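Local coordinates for protein methyl-coenzyme M reductase gamma subunit (Methermicoccus shengliensis DSM 18856, PDB 7NKG) that forms part of the factor 430 pocket of methyl-coenzyme M reductase, the enzyme that releases methane from methyl-coenzyme M using coenzyme B, at residues A15-R18 with R19-M22; A95-P99 with Y100-Y104; K202-S205 with E206-A210; R224-S227 with E228-E231. All blocks are in the same frame, centred on the assembly; numbering follows the deposited sequence.

All four contacts are local, each between adjoining segments, so none encloses a long loop, and along the chain they run in series without nesting or crossing. Interaction 1 is a turn within helix 13-23. Interactions 2, 3 and 4 lie at the starts of helices 99-109, 206-212 and 227-245. Space joins what sequence separates: M22 SD of interaction 1 lies 3.3 Å from W101 NE1 of interaction 2, and A15 CB sits 3.4 Å from D226 OD2 of interaction 4. Interaction 3 meets interaction 2 where M204 CE comes 3.4 Å from P96 CG. Interactions 3 and 4, with centres about 25 Å apart, do not touch.

Interaction 1. Residues A15-R18 with R19-M22; sequences AQNR and RKHM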
loop_
_atom_site.group_PDB
_atom_site.type_symbol
_atom_site.label_atom_id
_atom_site.label_comp_id
_atom_site.label_asym_id
_atom_site.label_seq_id
_atom_site.Cartn_x
_atom_site.Cartn_y
_atom_site.Cartn_z
ATOM N N ALA C 15 -29.013 -1.124 -41.256
ATOM C CA ALA C 15 -28.866 -2.538 -40.888
ATOM C C ALA C 15 -28.428 -3.358 -42.102
ATOM O O ALA C 15 -27.569 -4.237 -41.974
ATOM C CB ALA C 15 -30.176 -3.084 -40.341
ATOM N N GLN C 16 -28.981 -3.053 -43.286
ATOM C CA GLN C 16 -28.591 -3.764 -44.504
ATOM C C GLN C 16 -27.116 -3.523 -44.831
ATOM O O GLN C 16 -26.409 -4.464 -45.193
ATOM C CB GLN C 16 -29.466 -3.327 -45.678
ATOM C CG GLN C 16 -30.913 -3.802 -45.531
ATOM C CD GLN C 16 -31.882 -3.065 -46.431
ATOM O OE1 GLN C 16 -31.497 -2.301 -47.329
ATOM N NE2 GLN C 16 -33.171 -3.289 -46.209
ATOM N N ASN C 17 -26.643 -2.276 -44.658
ATOM C CA ASN C 17 -25.236 -1.920 -44.899
ATOM C C ASN C 17 -24.335 -2.574 -43.861
ATOM O O ASN C 17 -23.264 -3.050 -44.207
ATOM C CB ASN C 17 -25.054 -0.409 -44.884
ATOM C CG ASN C 17 -25.735 0.248 -46.070
ATOM O OD1 ASN C 17 -25.756 -0.300 -47.190
ATOM N ND2 ASN C 17 -26.333 1.406 -45.856
ATOM N N ARG C 18 -24.789 -2.650 -42.604
ATOM C CA ARG C 18 -24.023 -3.336 -41.553
ATOM C C ARG C 18 -23.808 -4.816 -41.919
ATOM O O ARG C 18 -22.693 -5.314 -41.797
ATOM C CB ARG C 18 -24.762 -3.204 -40.211
ATOM C CG ARG C 18 -24.546 -1.830 -39.608
ATOM C CD ARG C 18 -25.259 -1.567 -38.313
ATOM N NE ARG C 18 -24.872 -0.254 -37.815
ATOM C CZ ARG C 18 -25.087 0.197 -36.584
ATOM N NH1 ARG C 18 -25.705 -0.565 -35.684
ATOM N NH2 ARG C 18 -24.679 1.410 -36.237
ATOM N N ARG C 19 -24.843 -5.485 -42.447
ATOM C CA ARG C 19 -24.707 -6.882 -42.881
ATOM C C ARG C 19 -23.820 -6.992 -44.128
ATOM O O ARG C 19 -23.098 -7.976 -44.268
ATOM C CB ARG C 19 -26.075 -7.527 -43.111
ATOM C CG ARG C 19 -26.855 -7.706 -41.809
ATOM C CD ARG C 19 -28.071 -8.596 -42.001
ATOM N NE ARG C 19 -29.150 -7.894 -42.706
ATOM C CZ ARG C 19 -30.025 -7.065 -42.140
ATOM N NH1 ARG C 19 -29.975 -6.823 -40.834
ATOM N NH2 ARG C 19 -30.959 -6.471 -42.874
ATOM N N LYS C 20 -23.839 -5.987 -45.023
ATOM C CA LYS C 20 -22.936 -5.972 -46.181
ATOM C C LYS C 20 -21.476 -5.921 -45.704
ATOM O O LYS C 20 -20.662 -6.706 -46.169
ATOM C CB LYS C 20 -23.209 -4.759 -47.094
ATOM C CG LYS C 20 -24.419 -4.927 -47.998
ATOM C CD LYS C 20 -24.651 -3.688 -48.856
ATOM C CE LYS C 20 -25.712 -3.960 -49.899
ATOM N NZ LYS C 20 -26.005 -2.743 -50.705
ATOM N N HIS C 21 -21.155 -5.017 -44.767
ATOM C CA HIS C 21 -19.792 -4.891 -44.257
ATOM C C HIS C 21 -19.381 -6.163 -43.523
ATOM O O HIS C 21 -18.274 -6.646 -43.725
ATOM C CB HIS C 21 -19.648 -3.669 -43.330
ATOM C CG HIS C 21 -19.760 -2.346 -44.040
ATOM N ND1 HIS C 21 -19.206 -1.192 -43.504
ATOM C CD2 HIS C 21 -20.348 -2.037 -45.222
ATOM C CE1 HIS C 21 -19.497 -0.218 -44.354
ATOM N NE2 HIS C 21 -20.176 -0.683 -45.411
ATOM N N MET C 22 -20.278 -6.723 -42.691
ATOM C CA MET C 22 -19.969 -7.954 -41.970
ATOM C C MET C 22 -19.701 -9.112 -42.932
ATOM O O MET C 22 -18.678 -9.770 -42.807
ATOM C CB MET C 22 -21.124 -8.320 -41.029
ATOM C CG MET C 22 -21.209 -7.410 -39.812
ATOM S SD MET C 22 -22.786 -7.547 -38.966
ATOM C CE MET C 22 -22.243 -8.102 -37.364
HETATM O O HOH W 1 -24.668 -0.059 -49.752
HETATM O O HOH W 2 -27.652 -1.256 -48.869
#
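A15 and R19, one turn apart on helix 13-23, meet twice: R19 N donates to A15 O (3.0 Å, N-H...O 158°), and the guanidinium of R19 folds back so that the same oxygen lies 3.7 Å above its plane, over the centre. The bend at chi3 (-75°) brings the flat group back along the helix, where NH1 also lies 3.8 Å from A15 CB and NH2 an equal distance from Q16 CG, the amide and guanidinium planes standing 62° apart. R19 NH1 donates beyond the helix, to Y8 O and G10 O. Three further i to i+4 bonds, from K20 N to Q16 O, H21 N to N17 O and M22 N to R18 O, continue the alpha-helical pattern and use the backbone N-H groups of this turn. N17 and K20 run side by side, pointing the same way, and their polar ends are joined through solvent: N17 OD1 accepts from two waters, at 2.8 and 2.7 Å, and both waters accept from K20 NZ. The N17 amide thus has both ends occupied, since ND2 donates to K211 O and T213 O. R18 is likewise well matched, NE donating to T214 O and NH1 to the backbone of a neighbouring subunit. That N17 and R18 both bond to residues 211-214 ties helix 13-23 to the end of helix 206-212 and the chain just after it, while M22 packs on W101, Y104 and I108 of helix 99-109.

Interaction 2. Residues A95-P99 with Y100-Y104; sequences APATP and YWRSY
The contact is the N-terminal start of helix 99-109, with T98 at the N-cap position and P99 in the first turn, where a proline costs no backbone bond because its missing N-H has no acceptor to serve there. The side chain of P99 is about 8 Å from bound factor 430. T98 O accepts from R102 N (3.0 Å), nearly along the C=O axis, and P99 O accepts from S103 N; R102 N also makes a weak bond to P99 O, so one N-H is shared between two carbonyls. T98 makes no side-chain cap. Its chi1 of 47° places OG1 between the backbone N and the carbonyl carbon, alongside W101, with OG1 3.5 Å from W101 CB and bonded outward to T214 OG1. On another side of the turn, A97 CB lies 3.2 Å above the plane of the R102 guanidinium, offset toward the rim, its closest atom being R102 NE at 3.5 Å. The R102 chain, extended from CG to NE, delivers that group to a salt bridge between R102 NH2 and D90 OD1, a bond to T144 OG1 and a cation-pi contact with W88. With a leucine in place of R102, D90 would probably be left without its positive mate, T144 OG1 without its hydrogen-bond partner and W88 without its cation. W101 forms a cation-pi contact with R18 and an edge-to-face contact with Y8. Within the helix, Y104 CE2 sits 3.4 Å above the W101 ring, over its centre, while W101 CD1 lies in the plane of the Y104 ring, at its edge.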
loop_
_atom_site.group_PDB
_atom_site.type_symbol
_atom_site.label_atom_id
_atom_site.label_comp_id
_atom_site.label_asym_id
_atom_site.label_seq_id
_atom_site.Cartn_x
_atom_site.Cartn_y
_atom_site.Cartn_z
ATOM N N ALA C 95 -20.253 8.892 -42.943
ATOM C CA ALA C 95 -19.158 8.144 -43.609
ATOM C C ALA C 95 -19.671 6.679 -43.727
ATOM O O ALA C 95 -20.409 6.242 -42.822
ATOM C CB ALA C 95 -17.899 8.128 -42.781
ATOM N N PRO C 96 -19.479 5.993 -44.860
ATOM C CA PRO C 96 -20.037 4.633 -44.975
ATOM C C PRO C 96 -19.674 3.725 -43.795
ATOM O O PRO C 96 -20.516 2.987 -43.266
ATOM C CB PRO C 96 -19.465 4.113 -46.283
ATOM C CG PRO C 96 -19.144 5.320 -47.053
ATOM C CD PRO C 96 -18.726 6.371 -46.071
ATOM N N ALA C 97 -18.418 3.850 -43.329
ATOM C CA ALA C 97 -17.929 3.014 -42.258
ATOM C C ALA C 97 -18.185 3.548 -40.879
ATOM O O ALA C 97 -18.185 4.762 -40.657
ATOM C CB ALA C 97 -16.433 2.813 -42.418
ATOM N N THR C 98 -18.362 2.620 -39.935
ATOM C CA THR C 98 -18.377 2.925 -38.518
ATOM C C THR C 98 -17.264 2.062 -37.899
ATOM O O THR C 98 -16.990 0.961 -38.390
ATOM C CB THR C 98 -19.716 2.628 -37.841
ATOM O OG1 THR C 98 -20.184 1.325 -38.213
ATOM C CG2 THR C 98 -20.769 3.692 -38.143
ATOM N N PRO C 99 -16.607 2.531 -36.832
ATOM C CA PRO C 99 -15.492 1.760 -36.266
ATOM C C PRO C 99 -15.804 0.287 -35.967
ATOM O O PRO C 99 -15.041 -0.579 -36.413
ATOM C CB PRO C 99 -15.150 2.561 -35.007
ATOM C CG PRO C 99 -15.451 3.958 -35.391
ATOM C CD PRO C 99 -16.753 3.826 -36.137
ATOM N N TYR C 100 -16.930 -0.031 -35.262
ATOM C CA TYR C 100 -17.202 -1.444 -34.953
ATOM C C TYR C 100 -17.377 -2.276 -36.225
ATOM O O TYR C 100 -16.870 -3.397 -36.279
ATOM C CB TYR C 100 -18.415 -1.651 -34.017
ATOM C CG TYR C 100 -18.063 -1.434 -32.555
ATOM C CD1 TYR C 100 -17.228 -2.317 -31.880
ATOM C CD2 TYR C 100 -18.451 -0.283 -31.895
ATOM C CE1 TYR C 100 -16.811 -2.066 -30.572
ATOM C CE2 TYR C 100 -18.048 -0.023 -30.593
ATOM C CZ TYR C 100 -17.207 -0.902 -29.940
ATOM O OH TYR C 100 -16.771 -0.549 -28.676
ATOM N N TRP C 101 -18.001 -1.710 -37.258
ATOM C CA TRP C 101 -18.263 -2.474 -38.486
ATOM C C TRP C 101 -16.995 -2.646 -39.357
ATOM O O TRP C 101 -16.904 -3.668 -40.054
ATOM C CB TRP C 101 -19.481 -1.923 -39.240
ATOM C CG TRP C 101 -20.718 -2.655 -38.786
ATOM C CD1 TRP C 101 -21.213 -3.804 -39.334
ATOM C CD2 TRP C 101 -21.390 -2.497 -37.518
ATOM N NE1 TRP C 101 -22.178 -4.347 -38.518
ATOM C CE2 TRP C 101 -22.330 -3.545 -37.409
ATOM C CE3 TRP C 101 -21.330 -1.536 -36.495
ATOM C CZ2 TRP C 101 -23.180 -3.678 -36.308
ATOM C CZ3 TRP C 101 -22.191 -1.652 -35.417
ATOM C CH2 TRP C 101 -23.112 -2.707 -35.333
ATOM N N ARG C 102 -15.981 -1.756 -39.257
ATOM C CA ARG C 102 -14.695 -2.028 -39.936
ATOM C C ARG C 102 -14.045 -3.237 -39.193
ATOM O O ARG C 102 -13.506 -4.122 -39.836
ATOM C CB ARG C 102 -13.729 -0.841 -39.878
ATOM C CG ARG C 102 -14.048 0.294 -40.833
ATOM C CD ARG C 102 -12.819 1.170 -41.018
ATOM N NE ARG C 102 -13.053 2.375 -41.830
ATOM C CZ ARG C 102 -12.909 2.472 -43.156
ATOM N NH1 ARG C 102 -12.564 1.404 -43.883
ATOM N NH2 ARG C 102 -13.130 3.632 -43.769
ATOM N N SER C 103 -14.136 -3.278 -37.841
ATOM C CA SER C 103 -13.586 -4.393 -37.082
ATOM C C SER C 103 -14.339 -5.700 -37.374
ATOM O O SER C 103 -13.691 -6.729 -37.521
ATOM C CB SER C 103 -13.592 -4.092 -35.586
ATOM O OG SER C 103 -12.675 -3.053 -35.290
ATOM N N TYR C 104 -15.685 -5.663 -37.504
ATOM C CA TYR C 104 -16.441 -6.889 -37.828
ATOM C C TYR C 104 -16.089 -7.360 -39.232
ATOM O O TYR C 104 -15.906 -8.569 -39.455
ATOM C CB TYR C 104 -17.963 -6.668 -37.743
ATOM C CG TYR C 104 -18.475 -6.199 -36.396
ATOM C CD1 TYR C 104 -17.857 -6.593 -35.215
ATOM C CD2 TYR C 104 -19.535 -5.311 -36.307
ATOM C CE1 TYR C 104 -18.312 -6.149 -33.980
ATOM C CE2 TYR C 104 -19.968 -4.822 -35.080
ATOM C CZ TYR C 104 -19.357 -5.243 -33.914
ATOM O OH TYR C 104 -19.801 -4.755 -32.700
#

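Interaction 3. Residues K202-S205 with E206-A210; sequences KPMS and EEEAA
M204 and E208 cross at about a right angle at the start of helix 206-212, in a serine N-cap with the residues of a hydrophobic staple beside it. E208 CG is anti to the backbone N (chi1 180°), and this sends the extended chain back past the helix start, where OE1 comes 3.7 Å from M204 CB. The methionine, also extended, runs across the glutamate, and its SD is 4.0 Å from E208 CG. The staple pair, M204 just before the cap and A209 four residues after it, meets loosely, CB to CB at 4.5 Å. E208 OE2 forms a salt bridge with R212 NE one turn further on, as E207 does with K211. A glutamine in place of E208 would probably leave R212 without its charged mate, with only a neutral amide beside it. Three consecutive glutamates at this exposed helix start would be expected to interact favourably with the helix dipole. S205 carries the cap itself. A209 N donates to S205 O at 171°, nearly straight, and chi1 of 66° turns the hydroxyl to the first turn, where S205 OG accepts from E208 N at 3.0 Å.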
loop_
_atom_site.group_PDB
_atom_site.type_symbol
_atom_site.label_atom_id
_atom_site.label_comp_id
_atom_site.label_asym_id
_atom_site.label_seq_id
_atom_site.Cartn_x
_atom_site.Cartn_y
_atom_site.Cartn_z
ATOM N N LYS C 202 -12.993 10.608 -56.405
ATOM C CA LYS C 202 -14.032 11.531 -56.025
ATOM C C LYS C 202 -14.677 11.207 -54.679
ATOM O O LYS C 202 -14.827 10.025 -54.344
ATOM C CB LYS C 202 -15.127 11.581 -57.101
ATOM C CG LYS C 202 -15.998 10.324 -57.190
ATOM C CD LYS C 202 -16.774 10.239 -58.501
ATOM C CE LYS C 202 -17.510 8.920 -58.642
ATOM N NZ LYS C 202 -16.639 7.753 -58.954
ATOM N N PRO C 203 -15.164 12.219 -53.936
ATOM C CA PRO C 203 -15.948 11.910 -52.734
ATOM C C PRO C 203 -17.329 11.381 -53.110
ATOM O O PRO C 203 -17.830 11.650 -54.211
ATOM C CB PRO C 203 -16.165 13.286 -52.092
ATOM C CG PRO C 203 -15.203 14.206 -52.767
ATOM C CD PRO C 203 -15.111 13.677 -54.158
ATOM N N MET C 204 -17.991 10.709 -52.166
ATOM C CA MET C 204 -19.386 10.320 -52.368
ATOM C C MET C 204 -20.237 11.576 -52.270
ATOM O O MET C 204 -19.875 12.513 -51.538
ATOM C CB MET C 204 -19.853 9.368 -51.257
ATOM C CG MET C 204 -19.197 8.031 -51.313
ATOM S SD MET C 204 -19.939 6.924 -50.092
ATOM C CE MET C 204 -19.035 5.432 -50.477
ATOM N N SER C 205 -21.409 11.587 -52.927
ATOM C CA SER C 205 -22.368 12.682 -52.740
ATOM C C SER C 205 -23.007 12.513 -51.344
ATOM O O SER C 205 -22.933 11.422 -50.757
ATOM C CB SER C 205 -23.464 12.622 -53.803
ATOM O OG SER C 205 -24.258 11.457 -53.650
ATOM N N GLU C 206 -23.665 13.558 -50.818
ATOM C CA GLU C 206 -24.342 13.456 -49.517
ATOM C C GLU C 206 -25.427 12.358 -49.555
ATOM O O GLU C 206 -25.551 11.590 -48.595
ATOM C CB GLU C 206 -24.989 14.793 -49.133
ATOM C CG GLU C 206 -23.987 15.866 -48.762
ATOM C CD GLU C 206 -24.599 17.194 -48.363
ATOM O OE1 GLU C 206 -25.820 17.381 -48.566
ATOM O OE2 GLU C 206 -23.861 18.043 -47.818
ATOM N N GLU C 207 -26.179 12.272 -50.662
ATOM C CA GLU C 207 -27.224 11.256 -50.825
ATOM C C GLU C 207 -26.625 9.839 -50.849
ATOM O O GLU C 207 -27.164 8.951 -50.187
ATOM C CB GLU C 207 -28.011 11.520 -52.121
ATOM C CG GLU C 207 -29.209 10.611 -52.332
ATOM C CD GLU C 207 -29.983 10.852 -53.614
ATOM O OE1 GLU C 207 -29.684 11.840 -54.322
ATOM O OE2 GLU C 207 -30.889 10.041 -53.916
ATOM N N GLU C 208 -25.516 9.626 -51.592
ATOM C CA GLU C 208 -24.872 8.308 -51.652
ATOM C C GLU C 208 -24.379 7.899 -50.264
ATOM O O GLU C 208 -24.617 6.769 -49.843
ATOM C CB GLU C 208 -23.690 8.312 -52.640
ATOM C CG GLU C 208 -22.975 6.974 -52.737
ATOM C CD GLU C 208 -21.835 6.918 -53.738
ATOM O OE1 GLU C 208 -21.463 7.981 -54.285
ATOM O OE2 GLU C 208 -21.296 5.809 -53.958
ATOM N N ALA C 209 -23.702 8.817 -49.540
ATOM C CA ALA C 209 -23.203 8.517 -48.197
ATOM C C ALA C 209 -24.359 8.134 -47.264
ATOM O O ALA C 209 -24.248 7.155 -46.534
ATOM C CB ALA C 209 -22.451 9.717 -47.646
ATOM N N ALA C 210 -25.485 8.870 -47.324
ATOM C CA ALA C 210 -26.659 8.568 -46.503
ATOM C C ALA C 210 -27.246 7.177 -46.803
ATOM O O ALA C 210 -27.695 6.487 -45.874
ATOM C CB ALA C 210 -27.722 9.636 -46.710
#

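Interaction 4. Residues R224-S227 with E228-E231; sequences RSDS and EVVE
An inverse gamma turn centred on D226 (phi -93°, psi 77°), closed by a weak bond from S227 N to S225 O, leads the chain into helix 227-245, and D226 occupies the N-cap position. D226 O takes two donors of the first turn: V229 N at 3.0 Å, which lies 46° out of the carbonyl plane rather than on a lone pair, and V230 N in a weak bond at 3.3 Å. One residue on, S227 O accepts from E231 N at 2.9 Å in a regular helical bond. The D226 side chain makes no direct capping bond; instead it bonds to other parts of the same chain. OD2 bonds to Y216 OH and T12 OG1, and OD1 to N11 N, so the buried carboxylate is held at both oxygens. V229 lies obliquely against it: CG2, anti to the carbonyl carbon, is 3.8 Å from D226 CG and equally far from OD2, while the same valine packs on Y8, Y216 and F223. E228 extends from the helix to donors beyond it, its OE1 accepting from G10 N and from a polar side chain of a neighbouring subunit. R224 NH2 pairs with an acidic side chain of another subunit and E231 OE2 with a basic one, placing this helix start at subunit interfaces. A water links the carboxylate to the helix start: it donates to D226 OD1 at 2.6 Å and accepts from E228 N at 3.0 Å.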
loop_
_atom_site.group_PDB
_atom_site.type_symbol
_atom_site.label_atom_id
_atom_site.label_comp_id
_atom_site.label_asym_id
_atom_site.label_seq_id
_atom_site.Cartn_x
_atom_site.Cartn_y
_atom_site.Cartn_z
ATOM N N ARG C 224 -33.764 4.919 -33.341
ATOM C CA ARG C 224 -35.077 4.641 -32.753
ATOM C C ARG C 224 -36.005 3.899 -33.744
ATOM O O ARG C 224 -36.846 3.112 -33.312
ATOM C CB ARG C 224 -35.738 5.977 -32.365
ATOM C CG ARG C 224 -36.941 5.883 -31.441
ATOM C CD ARG C 224 -37.668 7.214 -31.428
ATOM N NE ARG C 224 -36.899 8.293 -30.794
ATOM C CZ ARG C 224 -36.850 8.533 -29.483
ATOM N NH1 ARG C 224 -37.468 7.725 -28.623
ATOM N NH2 ARG C 224 -36.155 9.560 -29.017
ATOM N N SER C 225 -35.873 4.166 -35.054
ATOM C CA SER C 225 -36.733 3.559 -36.068
ATOM C C SER C 225 -36.430 2.091 -36.375
ATOM O O SER C 225 -37.272 1.441 -36.997
ATOM C CB SER C 225 -36.672 4.368 -37.358
ATOM O OG SER C 225 -35.488 4.128 -38.102
ATOM N N ASP C 226 -35.222 1.580 -36.035
ATOM C CA ASP C 226 -34.900 0.183 -36.331
ATOM C C ASP C 226 -35.250 -0.639 -35.099
ATOM O O ASP C 226 -34.385 -1.020 -34.305
ATOM C CB ASP C 226 -33.427 0.022 -36.762
ATOM C CG ASP C 226 -33.201 -1.049 -37.817
ATOM O OD1 ASP C 226 -34.097 -1.905 -37.997
ATOM O OD2 ASP C 226 -32.159 -1.001 -38.491
ATOM N N SER C 227 -36.559 -0.882 -34.934
ATOM C CA SER C 227 -37.128 -1.575 -33.776
ATOM C C SER C 227 -36.402 -2.872 -33.380
ATOM O O SER C 227 -36.181 -3.088 -32.190
ATOM C CB SER C 227 -38.602 -1.880 -34.025
ATOM O OG SER C 227 -39.275 -0.706 -34.445
ATOM N N GLU C 228 -36.049 -3.737 -34.350
ATOM C CA GLU C 228 -35.386 -5.010 -34.021
ATOM C C GLU C 228 -34.023 -4.813 -33.392
ATOM O O GLU C 228 -33.614 -5.660 -32.602
ATOM C CB GLU C 228 -35.218 -5.889 -35.250
ATOM C CG GLU C 228 -36.521 -6.309 -35.915
ATOM C CD GLU C 228 -36.322 -7.074 -37.213
ATOM O OE1 GLU C 228 -35.171 -7.482 -37.504
ATOM O OE2 GLU C 228 -37.322 -7.274 -37.941
ATOM N N VAL C 229 -33.293 -3.738 -33.770
ATOM C CA VAL C 229 -31.976 -3.463 -33.200
ATOM C C VAL C 229 -32.138 -3.018 -31.746
ATOM O O VAL C 229 -31.432 -3.519 -30.878
ATOM C CB VAL C 229 -31.199 -2.422 -34.040
ATOM C CG1 VAL C 229 -29.865 -2.064 -33.380
ATOM C CG2 VAL C 229 -30.966 -2.941 -35.461
ATOM N N VAL C 230 -33.094 -2.112 -31.465
ATOM C CA VAL C 230 -33.366 -1.655 -30.090
ATOM C C VAL C 230 -33.796 -2.873 -29.242
ATOM O O VAL C 230 -33.326 -3.042 -28.123
ATOM C CB VAL C 230 -34.450 -0.545 -30.049
ATOM C CG1 VAL C 230 -34.801 -0.172 -28.612
ATOM C CG2 VAL C 230 -33.986 0.695 -30.816
ATOM N N GLU C 231 -34.655 -3.738 -29.813
ATOM C CA GLU C 231 -35.107 -4.956 -29.140
ATOM C C GLU C 231 -33.920 -5.880 -28.842
ATOM O O GLU C 231 -33.838 -6.448 -27.759
ATOM C CB GLU C 231 -36.117 -5.698 -30.030
ATOM C CG GLU C 231 -36.591 -7.002 -29.418
ATOM C CD GLU C 231 -37.538 -7.801 -30.282
ATOM O OE1 GLU C 231 -37.824 -7.390 -31.431
ATOM O OE2 GLU C 231 -38.007 -8.847 -29.781
HETATM O O HOH W 3 -36.227 -3.308 -37.315
#